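Long-range contacts in uncharacterized protein (Parabacteroides merdae ATCC 43184, PDB 4OPW), which is of unknown function but, as a putative adhesin with an auto-transporter head domain of the pectate-lyase-like clan, probably takes part in cell adhesion: residues Asn113-Cys118 and Asn134-Ala139; Ser154-Gly159 and Ser174-Gly179. All coordinates share one frame; numbering follows the deposited sequence.

Contact 1 (Asn113-Cys118 and Asn134-Ala139); sequences NANSNC and NVSGSA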
ATOM      1  N   ASN A 113      -4.874  -0.461  -1.174  0.50 16.91           N
ATOM      2  CA  ASN A 113      -4.892  -1.072  -2.502  0.50 16.86           C
ATOM      3  C   ASN A 113      -3.898  -0.320  -3.371  0.50 20.09           C
ATOM      4  O   ASN A 113      -4.116   0.861  -3.654  0.50 20.45           O
ATOM      5  CB  ASN A 113      -6.304  -1.051  -3.109  0.50 18.68           C
ATOM      6  CG  ASN A 113      -7.350  -1.823  -2.331  0.50 39.02           C
ATOM      7  OD1 ASN A 113      -7.051  -2.706  -1.516  0.50 31.96           O
ATOM      8  ND2 ASN A 113      -8.618  -1.522  -2.586  0.50 32.07           N
ATOM      9  N   ALA A 114      -2.789  -0.980  -3.747  1.00 16.80           N
ATOM     10  CA  ALA A 114      -1.717  -0.370  -4.519  1.00 17.51           C
ATOM     11  C   ALA A 114      -1.697  -1.032  -5.882  1.00 19.64           C
ATOM     12  O   ALA A 114      -1.551  -2.260  -5.984  1.00 17.73           O
ATOM     13  CB  ALA A 114      -0.379  -0.538  -3.783  1.00 19.05           C
ATOM     14  N   ASN A 115      -1.934  -0.226  -6.920  1.00 17.22           N
ATOM     15  CA  ASN A 115      -2.017  -0.738  -8.281  1.00 16.48           C
ATOM     16  C   ASN A 115      -1.043  -0.067  -9.215  1.00 20.36           C
ATOM     17  O   ASN A 115      -0.374   0.900  -8.840  1.00 20.47           O
ATOM     18  CB  ASN A 115      -3.445  -0.519  -8.804  1.00 22.86           C
ATOM     19  CG  ASN A 115      -4.532  -1.053  -7.898  1.00 47.51           C
ATOM     20  OD1 ASN A 115      -5.419  -0.310  -7.442  1.00 49.33           O
ATOM     21  ND2 ASN A 115      -4.457  -2.331  -7.580  1.00 32.32           N
ATOM     22  N   SER A 116      -0.974  -0.595 -10.452  1.00 18.45           N
ATOM     23  CA  SER A 116      -0.237  -0.056 -11.583  1.00 17.87           C
ATOM     24  C   SER A 116       1.025   0.737 -11.177  1.00 21.46           C
ATOM     25  O   SER A 116       1.056   1.977 -11.249  1.00 20.33           O
ATOM     26  CB  SER A 116      -1.162   0.809 -12.440  1.00 20.69           C
ATOM     27  OG  SER A 116      -1.964   1.691 -11.661  1.00 20.97           O
ATOM     28  N   ASN A 117       2.061  -0.001 -10.725  1.00 17.46           N
ATOM     29  CA  ASN A 117       3.429   0.464 -10.449  1.00 17.61           C
ATOM     30  C   ASN A 117       3.620   1.456  -9.306  1.00 20.19           C
ATOM     31  O   ASN A 117       4.734   1.986  -9.149  1.00 20.24           O
ATOM     32  CB  ASN A 117       4.042   1.096 -11.719  1.00 17.13           C
ATOM     33  CG  ASN A 117       3.968   0.173 -12.895  1.00 26.11           C
ATOM     34  OD1 ASN A 117       4.808  -0.715 -13.039  1.00 25.22           O
ATOM     35  ND2 ASN A 117       2.921   0.313 -13.677  1.00 20.93           N
ATOM     36  N   CYS A 118       2.603   1.644  -8.458  0.50 17.97           N
ATOM     37  CA  CYS A 118       2.720   2.532  -7.306  0.50 18.38           C
ATOM     38  C   CYS A 118       3.768   2.035  -6.317  0.50 21.12           C
ATOM     39  O   CYS A 118       4.179   0.868  -6.365  0.50 20.50           O
ATOM     40  CB  CYS A 118       1.376   2.667  -6.613  0.50 19.50           C
ATOM     41  SG  CYS A 118       0.292   3.865  -7.389  0.50 24.01           S
ATOM     42  N   ASN A 134      -3.250  -4.985  -0.395  1.00 17.37           N
ATOM     43  CA  ASN A 134      -3.479  -5.551  -1.720  1.00 16.60           C
ATOM     44  C   ASN A 134      -2.601  -4.883  -2.735  1.00 21.62           C
ATOM     45  O   ASN A 134      -2.553  -3.646  -2.806  1.00 21.44           O
ATOM     46  CB  ASN A 134      -4.955  -5.381  -2.114  1.00 18.63           C
ATOM     47  CG  ASN A 134      -5.902  -5.964  -1.088  1.00 32.59           C
ATOM     48  OD1 ASN A 134      -6.210  -7.143  -1.141  1.00 27.46           O
ATOM     49  ND2 ASN A 134      -6.298  -5.162  -0.080  1.00 28.08           N
ATOM     50  N   VAL A 135      -1.873  -5.696  -3.514  1.00 16.87           N
ATOM     51  CA  VAL A 135      -0.996  -5.176  -4.551  1.00 16.51           C
ATOM     52  C   VAL A 135      -1.356  -5.820  -5.892  1.00 19.63           C
ATOM     53  O   VAL A 135      -1.670  -7.022  -5.948  1.00 16.86           O
ATOM     54  CB  VAL A 135       0.500  -5.407  -4.166  1.00 20.59           C
ATOM     55  CG1 VAL A 135       1.406  -5.472  -5.402  1.00 20.31           C
ATOM     56  CG2 VAL A 135       0.992  -4.320  -3.191  1.00 19.88           C
ATOM     57  N   SER A 136      -1.269  -5.029  -6.975  1.00 16.23           N
ATOM     58  CA  SER A 136      -1.420  -5.562  -8.333  1.00 17.46           C
ATOM     59  C   SER A 136      -0.653  -4.663  -9.298  1.00 19.67           C
ATOM     60  O   SER A 136      -0.143  -3.623  -8.876  1.00 18.71           O
ATOM     61  CB  SER A 136      -2.892  -5.680  -8.724  1.00 20.79           C
ATOM     62  OG  SER A 136      -3.472  -4.418  -8.992  1.00 23.04           O
ATOM     63  N   GLY A 137      -0.523  -5.099 -10.553  1.00 17.77           N
ATOM     64  CA  GLY A 137       0.122  -4.321 -11.615  1.00 17.50           C
ATOM     65  C   GLY A 137       1.518  -3.849 -11.298  1.00 20.54           C
ATOM     66  O   GLY A 137       1.877  -2.714 -11.616  1.00 20.67           O
ATOM     67  N   SER A 138       2.331  -4.732 -10.676  1.00 17.21           N
ATOM     68  CA  SER A 138       3.740  -4.505 -10.342  1.00 17.36           C
ATOM     69  C   SER A 138       3.945  -3.361  -9.361  1.00 18.46           C
ATOM     70  O   SER A 138       5.061  -2.822  -9.287  1.00 19.09           O
ATOM     71  CB  SER A 138       4.594  -4.285 -11.597  1.00 22.38           C
ATOM     72  OG  SER A 138       4.467  -5.359 -12.512  1.00 33.26           O
ATOM     73  N   ALA A 139       2.909  -3.030  -8.560  1.00 15.49           N
ATOM     74  CA  ALA A 139       3.067  -2.064  -7.487  1.00 14.76           C
ATOM     75  C   ALA A 139       3.919  -2.691  -6.362  1.00 20.51           C
ATOM     76  O   ALA A 139       4.131  -3.912  -6.335  1.00 18.84           O
ATOM     77  CB  ALA A 139       1.696  -1.609  -6.954  1.00 15.14           C
TER
HETATM   78  O   HOH W   1      -2.984  -2.635 -11.352  1.00 26.85           O
HETATM   79  O   HOH W   2       6.621  -1.055 -10.917  1.00 31.34           O
HETATM   80  O   HOH W   3       1.858  -1.976 -14.456  1.00 41.05           O
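Asn-113 and Ala-114 run parallel to Asn-134 and Val-135 as paired strands, and just beyond the pairing each chain swings through a type I' turn, Asn-115 to Cys-118 on one side and Ser-136 to Ala-139 on the other. Ala-114 is held through both its backbone polar atoms: its N gives a nearly straight bond to Asn-134 O (2.8 Å, 174° at the hydrogen), and its O takes the N-H of Ser-136 at 3.0 Å. In the turns the ladder continues less regularly, with Asn-117 N reaching Gly-137 O at 2.9 Å from above the carbonyl plane.

Among the side chains, Asn-115 makes a direct polar link. Its CG stands beside the backbone N (chi1 -52°), which brings ND2 across to Ser-136 OG at 2.7 Å, the hydroxyl lying somewhat out of the amide plane. Water 1 joins that hydroxyl to Ser-116 N, so the edge of the turns is bridged twice. Asn-117 leans over the neighbouring turn, and water 2 lies within hydrogen-bonding distance of both its OD1 and Ser-138 O. Asn-113 and Asn-134 lie side by side; Asn-134 ND2 is hydrogen-bonded to Asp-132 OD1.

On the buried face the Ala-139 methyl sits 3.9 Å from Ala-114 CB, and Val-135 CG2 meets that same CB at 4.1 Å. Met-141 of strand 139-147 packs on both Ala-114 and Val-135 there. These are two successive turns at one corner of a right-handed beta-helix. Strand 90-94 flanks Asn-113 to Asn-115 through backbone hydrogen bonds with Val-91 and Ala-93, while Ser-116 OG takes Gly-95 N and Ser-138 OG is hydrogen-bonded to Ser-158 OG, in the turn that follows strand 150-156.

Contact 2 (Ser154-Gly159 and Ser174-Gly179); sequences SINGSG and SITTDG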
ATOM      1  N   SER A 154      -2.355  -9.684  -0.040  1.00 19.24           N
ATOM      2  CA  SER A 154      -2.625 -10.302  -1.327  1.00 19.16           C
ATOM      3  C   SER A 154      -1.930  -9.601  -2.471  1.00 21.93           C
ATOM      4  O   SER A 154      -1.871  -8.360  -2.517  1.00 19.91           O
ATOM      5  CB  SER A 154      -4.123 -10.325  -1.594  1.00 23.14           C
ATOM      6  OG  SER A 154      -4.837 -10.797  -0.457  1.00 33.89           O
ATOM      7  N   ILE A 155      -1.366 -10.417  -3.384  1.00 17.20           N
ATOM      8  CA  ILE A 155      -0.746  -9.924  -4.621  1.00 17.36           C
ATOM      9  C   ILE A 155      -1.449 -10.591  -5.793  1.00 21.58           C
ATOM     10  O   ILE A 155      -1.624 -11.803  -5.761  1.00 18.15           O
ATOM     11  CB  ILE A 155       0.787 -10.154  -4.675  1.00 20.40           C
ATOM     12  CG1 ILE A 155       1.498  -9.478  -3.469  1.00 21.25           C
ATOM     13  CG2 ILE A 155       1.359  -9.625  -6.043  1.00 19.59           C
ATOM     14  CD1 ILE A 155       2.973  -9.734  -3.409  1.00 23.44           C
ATOM     15  N   ASN A 156      -1.825  -9.810  -6.846  1.00 18.91           N
ATOM     16  CA  ASN A 156      -2.443 -10.335  -8.062  1.00 19.72           C
ATOM     17  C   ASN A 156      -1.702  -9.832  -9.285  1.00 22.49           C
ATOM     18  O   ASN A 156      -1.423  -8.637  -9.380  1.00 21.92           O
ATOM     19  CB  ASN A 156      -3.914  -9.950  -8.152  1.00 20.96           C
ATOM     20  CG  ASN A 156      -4.778 -10.882  -7.387  1.00 44.43           C
ATOM     21  OD1 ASN A 156      -5.150 -11.946  -7.878  1.00 43.88           O
ATOM     22  ND2 ASN A 156      -5.081 -10.518  -6.154  1.00 33.28           N
ATOM     23  N   GLY A 157      -1.325 -10.754 -10.170  1.00 19.74           N
ATOM     24  CA  GLY A 157      -0.598 -10.437 -11.399  1.00 18.16           C
ATOM     25  C   GLY A 157       0.896 -10.323 -11.187  1.00 21.27           C
ATOM     26  O   GLY A 157       1.669 -11.127 -11.708  1.00 20.57           O
ATOM     27  N   SER A 158       1.312  -9.329 -10.395  1.00 17.39           N
ATOM     28  CA  SER A 158       2.719  -9.070 -10.078  1.00 17.34           C
ATOM     29  C   SER A 158       2.802  -7.978  -9.045  1.00 19.48           C
ATOM     30  O   SER A 158       1.870  -7.193  -8.897  1.00 18.03           O
ATOM     31  CB  SER A 158       3.488  -8.643 -11.335  1.00 19.86           C
ATOM     32  OG  SER A 158       2.879  -7.474 -11.882  1.00 23.41           O
ATOM     33  N   GLY A 159       3.961  -7.879  -8.429  1.00 18.94           N
ATOM     34  CA  GLY A 159       4.232  -6.857  -7.429  1.00 18.92           C
ATOM     35  C   GLY A 159       4.826  -7.438  -6.168  1.00 21.44           C
ATOM     36  O   GLY A 159       5.014  -8.655  -6.074  1.00 19.29           O
ATOM     37  N   SER A 174      -1.568 -14.343   0.226  0.50 18.51           N
ATOM     38  CA  SER A 174      -1.956 -14.933  -1.052  0.50 17.80           C
ATOM     39  C   SER A 174      -1.213 -14.286  -2.211  0.50 19.69           C
ATOM     40  O   SER A 174      -0.995 -13.076  -2.209  0.50 18.71           O
ATOM     41  CB  SER A 174      -3.463 -14.816  -1.276  0.50 21.57           C
ATOM     42  OG  SER A 174      -4.218 -15.506  -0.294  0.50 26.20           O
ATOM     43  N   ILE A 175      -0.779 -15.118  -3.178  1.00 16.38           N
ATOM     44  CA  ILE A 175      -0.105 -14.684  -4.416  1.00 14.90           C
ATOM     45  C   ILE A 175      -0.827 -15.376  -5.562  1.00 19.03           C
ATOM     46  O   ILE A 175      -0.955 -16.610  -5.538  1.00 18.67           O
ATOM     47  CB  ILE A 175       1.442 -14.914  -4.473  1.00 16.96           C
ATOM     48  CG1 ILE A 175       2.189 -14.099  -3.377  1.00 17.46           C
ATOM     49  CG2 ILE A 175       2.018 -14.566  -5.888  1.00 17.74           C
ATOM     50  CD1 ILE A 175       3.535 -14.649  -3.000  1.00 25.28           C
ATOM     51  N   THR A 176      -1.261 -14.602  -6.583  1.00 16.23           N
ATOM     52  CA  THR A 176      -1.946 -15.170  -7.749  1.00 16.63           C
ATOM     53  C   THR A 176      -1.240 -14.650  -8.993  1.00 18.70           C
ATOM     54  O   THR A 176      -0.998 -13.448  -9.085  1.00 18.40           O
ATOM     55  CB  THR A 176      -3.458 -14.840  -7.721  1.00 21.47           C
ATOM     56  OG1 THR A 176      -4.008 -15.281  -6.473  1.00 24.16           O
ATOM     57  CG2 THR A 176      -4.214 -15.504  -8.867  1.00 20.74           C
ATOM     58  N   THR A 177      -0.863 -15.578  -9.917  1.00 16.14           N
ATOM     59  CA  THR A 177      -0.108 -15.376 -11.181  1.00 15.21           C
ATOM     60  C   THR A 177       1.380 -15.217 -10.856  1.00 20.40           C
ATOM     61  O   THR A 177       2.182 -16.009 -11.324  1.00 20.40           O
ATOM     62  CB  THR A 177      -0.642 -14.208 -12.064  1.00 21.73           C
ATOM     63  OG1 THR A 177      -2.047 -14.372 -12.282  1.00 21.66           O
ATOM     64  CG2 THR A 177       0.107 -14.086 -13.401  1.00 19.84           C
ATOM     65  N   ASP A 178       1.750 -14.172 -10.104  1.00 17.17           N
ATOM     66  CA  ASP A 178       3.146 -13.908  -9.709  1.00 16.73           C
ATOM     67  C   ASP A 178       3.199 -12.829  -8.657  1.00 19.77           C
ATOM     68  O   ASP A 178       2.220 -12.134  -8.457  1.00 18.95           O
ATOM     69  CB  ASP A 178       3.992 -13.479 -10.928  1.00 17.10           C
ATOM     70  CG  ASP A 178       5.495 -13.697 -10.769  1.00 23.70           C
ATOM     71  OD1 ASP A 178       5.916 -14.241  -9.721  1.00 22.31           O
ATOM     72  OD2 ASP A 178       6.237 -13.375 -11.711  1.00 28.48           O
ATOM     73  N   GLY A 179       4.334 -12.701  -7.988  1.00 17.76           N
ATOM     74  CA  GLY A 179       4.525 -11.718  -6.934  1.00 18.51           C
ATOM     75  C   GLY A 179       5.426 -12.217  -5.826  1.00 22.12           C
ATOM     76  O   GLY A 179       5.743 -13.412  -5.763  1.00 19.50           O
TER
HETATM   77  O   HOH W   4      -4.709 -12.969   1.408  1.00 26.13           O
HETATM   78  O   HOH W   5      -3.732 -13.421  -4.526  1.00 20.10           O
HETATM   79  O   HOH W   6      -3.812 -12.723 -10.898  1.00 30.36           O
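Ser-154 to Asn-156 and Ser-174 to Thr-176 lie in exact parallel register, the strand axes 4.7 Å apart and only 4° from parallel, as expected for stacked rungs of a beta-helix. Three backbone bonds, each 2.9 Å long, stitch them: Ile-155 N to Ser-174 O, Thr-176 N to Ile-155 O, and Gly-157 N to Thr-176 O.

Serine pairs with serine and isoleucine with isoleucine, after which Asn-156 faces Thr-176. Ile-155 and Ile-175 point to the buried face, Ile-155 CB meeting Ile-175 CG1 at 4.4 Å, and both touch Ile-181 of strand 180-183. The CG2 branch of Ile-155, anti to the backbone N, lies on the corner side and rests against Asp-178 O (3.6 Å) and Gly-179 CA. There is no room for a side chain on Gly-179 there, since a beta carbon would run into that methyl.

The other face is polar and hydrated. Asn-156 and Thr-176 lie side by side pointing the same way, and Asn-156 OD1 packs at 3.4 Å on Thr-176 CB. Water 4 spans the hydroxyls of Ser-154 and Ser-174; water 5 donates to Ile-155 O and also bonds Thr-176 OG1, so that carbonyl serves a water as well as the strand bond.

At the corner Gly-157 and Thr-177 both turn with positive phi, and Thr-177 CG2 lies 3.7 Å from Gly-157 O. Asp-178 touches the same oxygen through its CB, while its carboxylate turns back on its own chain: OD1 accepts Gly-179 N at 2.8 Å, met from above the carboxylate plane.

In the fold
Followed from the N terminus, the chain leaves strand 109-114, turns the corner into strand 119-122 and comes back to close contact 1 when strand 130-136 settles beside it. It then passes through strand 139-147 into strand 150-156, and contact 2 closes once strand 170-177 arrives. The two closures come in series, neither nesting nor crossing, each marking one coil of the helix. Their centres are about 10 Å apart, and they meet because strands 130-136 and 150-156 are themselves neighbours: Val-135 N approaches Ser-154 O at 2.8 Å. With the bonds between those two strands, the contacts make four consecutive rungs into one face and line up their corners.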